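Local coordinates for protein carbohydrate binding family 6 (Clostridium thermocellum, PDB 5A8C) that probably hydrolyses terminal alpha-L-arabinofuranosyl residues from arabinose-containing polysaccharides, as a family 43 glycoside hydrolase with a five-bladed beta-propeller fold, at residues Ala212-Lys217 with Tyr223-Ser228. Residues are numbered along the deposited sequence; the frame is centred on the assembly and turned at random.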
loop_
_atom_site.group_PDB
_atom_site.type_symbol
_atom_site.label_atom_id
_atom_site.label_comp_id
_atom_site.label_asym_id
_atom_site.label_seq_id
_atom_site.Cartn_x
_atom_site.Cartn_y
_atom_site.Cartn_z
ATOM N N ALA A 212 6.363 3.060 -0.840
ATOM C CA ALA A 212 5.378 2.479 0.093
ATOM C C ALA A 212 4.905 3.408 1.206
ATOM O O ALA A 212 4.516 2.919 2.274
ATOM C CB ALA A 212 5.796 1.112 0.634
ATOM N N ALA A 213 4.859 4.717 0.972
ATOM C CA ALA A 213 4.356 5.638 1.998
ATOM C C ALA A 213 2.977 5.181 2.525
ATOM O O ALA A 213 2.071 4.857 1.761
ATOM C CB ALA A 213 4.232 7.045 1.433
ATOM N N TYR A 214 2.800 5.327 3.835
ATOM C CA TYR A 214 1.570 4.860 4.475
ATOM C C TYR A 214 1.324 5.690 5.716
ATOM O O TYR A 214 2.261 6.009 6.457
ATOM C CB TYR A 214 1.680 3.360 4.831
ATOM C CG TYR A 214 0.382 2.706 5.171
ATOM C CD1 TYR A 214 -0.407 2.168 4.188
ATOM C CD2 TYR A 214 -0.070 2.697 6.472
ATOM C CE1 TYR A 214 -1.624 1.543 4.525
ATOM C CE2 TYR A 214 -1.287 2.096 6.815
ATOM C CZ TYR A 214 -2.048 1.569 5.809
ATOM O OH TYR A 214 -3.248 0.941 6.141
ATOM N N MET A 215 0.069 6.049 5.959
ATOM C CA MET A 215 -0.326 6.790 7.145
ATOM C C MET A 215 -1.453 6.093 7.874
ATOM O O MET A 215 -2.440 5.694 7.242
ATOM C CB MET A 215 -0.760 8.196 6.731
ATOM C CG MET A 215 -1.301 9.090 7.851
ATOM S SD MET A 215 -0.234 9.281 9.279
ATOM C CE MET A 215 1.266 9.920 8.503
ATOM N N HIS A 216 -1.346 6.043 9.194
ATOM C CA HIS A 216 -2.485 5.666 10.057
ATOM C C HIS A 216 -2.371 6.435 11.335
ATOM O O HIS A 216 -1.295 6.951 11.689
ATOM C CB HIS A 216 -2.615 4.159 10.269
ATOM C CG HIS A 216 -1.707 3.605 11.304
ATOM N ND1 HIS A 216 -0.384 3.270 11.092
ATOM C CD2 HIS A 216 -2.004 3.303 12.606
ATOM C CE1 HIS A 216 0.082 2.793 12.241
ATOM N NE2 HIS A 216 -0.866 2.819 13.162
ATOM N N LYS A 217 -3.473 6.529 12.066
ATOM C CA LYS A 217 -3.533 7.265 13.312
ATOM C C LYS A 217 -3.976 6.341 14.411
ATOM O O LYS A 217 -4.842 5.491 14.213
ATOM C CB LYS A 217 -4.485 8.485 13.187
ATOM C CG LYS A 217 -4.435 9.495 14.321
ATOM C CD LYS A 217 -5.362 10.655 14.050
ATOM C CE LYS A 217 -5.200 11.773 15.056
ATOM N NZ LYS A 217 -6.103 12.922 14.747
ATOM N N TYR A 223 1.299 7.985 12.373
ATOM C CA TYR A 223 2.371 7.053 12.089
ATOM C C TYR A 223 2.625 7.067 10.596
ATOM O O TYR A 223 1.777 6.622 9.815
ATOM C CB TYR A 223 1.953 5.628 12.508
ATOM C CG TYR A 223 1.773 5.455 14.006
ATOM C CD1 TYR A 223 0.607 5.897 14.625
ATOM C CD2 TYR A 223 2.728 4.832 14.771
ATOM C CE1 TYR A 223 0.434 5.762 16.005
ATOM C CE2 TYR A 223 2.566 4.662 16.161
ATOM C CZ TYR A 223 1.442 5.143 16.744
ATOM O OH TYR A 223 1.214 5.012 18.114
ATOM N N PHE A 224 3.785 7.605 10.178
ATOM C CA PHE A 224 4.196 7.563 8.791
ATOM C C PHE A 224 5.135 6.367 8.647
ATOM O O PHE A 224 6.219 6.348 9.215
ATOM C CB PHE A 224 4.922 8.845 8.371
ATOM C CG PHE A 224 5.351 8.784 6.935
ATOM C CD1 PHE A 224 4.452 9.175 5.936
ATOM C CD2 PHE A 224 6.582 8.325 6.557
ATOM C CE1 PHE A 224 4.835 9.096 4.609
ATOM C CE2 PHE A 224 6.928 8.225 5.215
ATOM C CZ PHE A 224 6.038 8.620 4.252
ATOM N N SER A 225 4.665 5.349 7.932
ATOM C CA SER A 225 5.461 4.131 7.708
ATOM C C SER A 225 5.791 4.001 6.225
ATOM O O SER A 225 5.106 4.599 5.372
ATOM C CB SER A 225 4.779 2.911 8.294
ATOM O OG SER A 225 3.496 2.700 7.741
ATOM N N TYR A 226 6.834 3.261 5.916
ATOM C CA TYR A 226 7.370 3.279 4.571
ATOM C C TYR A 226 8.364 2.157 4.388
ATOM O O TYR A 226 8.867 1.586 5.388
ATOM C CB TYR A 226 8.042 4.612 4.264
ATOM C CG TYR A 226 9.214 4.956 5.156
ATOM C CD1 TYR A 226 9.026 5.491 6.424
ATOM C CD2 TYR A 226 10.511 4.738 4.739
ATOM C CE1 TYR A 226 10.102 5.816 7.228
ATOM C CE2 TYR A 226 11.608 5.064 5.531
ATOM C CZ TYR A 226 11.402 5.617 6.786
ATOM O OH TYR A 226 12.457 6.025 7.590
ATOM N N ALA A 227 8.694 1.848 3.147
ATOM C CA ALA A 227 9.788 0.956 2.831
ATOM C C ALA A 227 11.069 1.769 2.649
ATOM O O ALA A 227 11.093 2.754 1.893
ATOM C CB ALA A 227 9.490 0.138 1.590
ATOM N N SER A 228 12.115 1.333 3.337
ATOM C CA SER A 228 13.435 2.014 3.240
ATOM C C SER A 228 14.198 1.503 2.045
ATOM O O SER A 228 13.860 0.512 1.393
ATOM C CB SER A 228 14.196 1.893 4.531
ATOM O OG SER A 228 14.507 0.559 4.797
HETATM O O HOH W 1 1.628 3.893 9.213
#
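His-216 and Tyr-223 pair through backbone bonds in both directions: Tyr-223 N reaches His-216 O at 2.9 Å, and His-216 N returns a bond to Tyr-223 O at 3.2 Å. Ser-225 N bonds Tyr-214 O, whereas the reverse bond, Tyr-214 N to Ser-225 O, is weak (122° at the hydrogen). Strands 212-218 and 221-228 form the beta hairpin that opens a four-stranded antiparallel sheet, one blade of the five-bladed propeller; 237-242 continues it beyond 221-228. On one face the ring planes of His-216 and Tyr-223 are within 12° of each other but so offset that the rings hardly overlap, with His-216 CE1 3.4 Å from Tyr-223 CB. The same face holds a water at the edge of the imidazole: its O lies 2.8 Å from His-216 ND1, and it donates to Tyr-223 O and also bonds Ser-225 OG. His-216 NE2 bonds the Tyr-308 hydroxyl, and Ser-225 OG also bonds His-269 NE2. On the other face Met-215, bent at chi2 (54°) and chi3, sets its CE 3.8 Å from Phe-224 CB, near the plane of the ring at its edge. Farther along the strand, Ala-213 CB meets Phe-224 CZ at 3.7 Å. Tyr-176 of strand 173-178 packs on Ala-213, Met-215 and Phe-224.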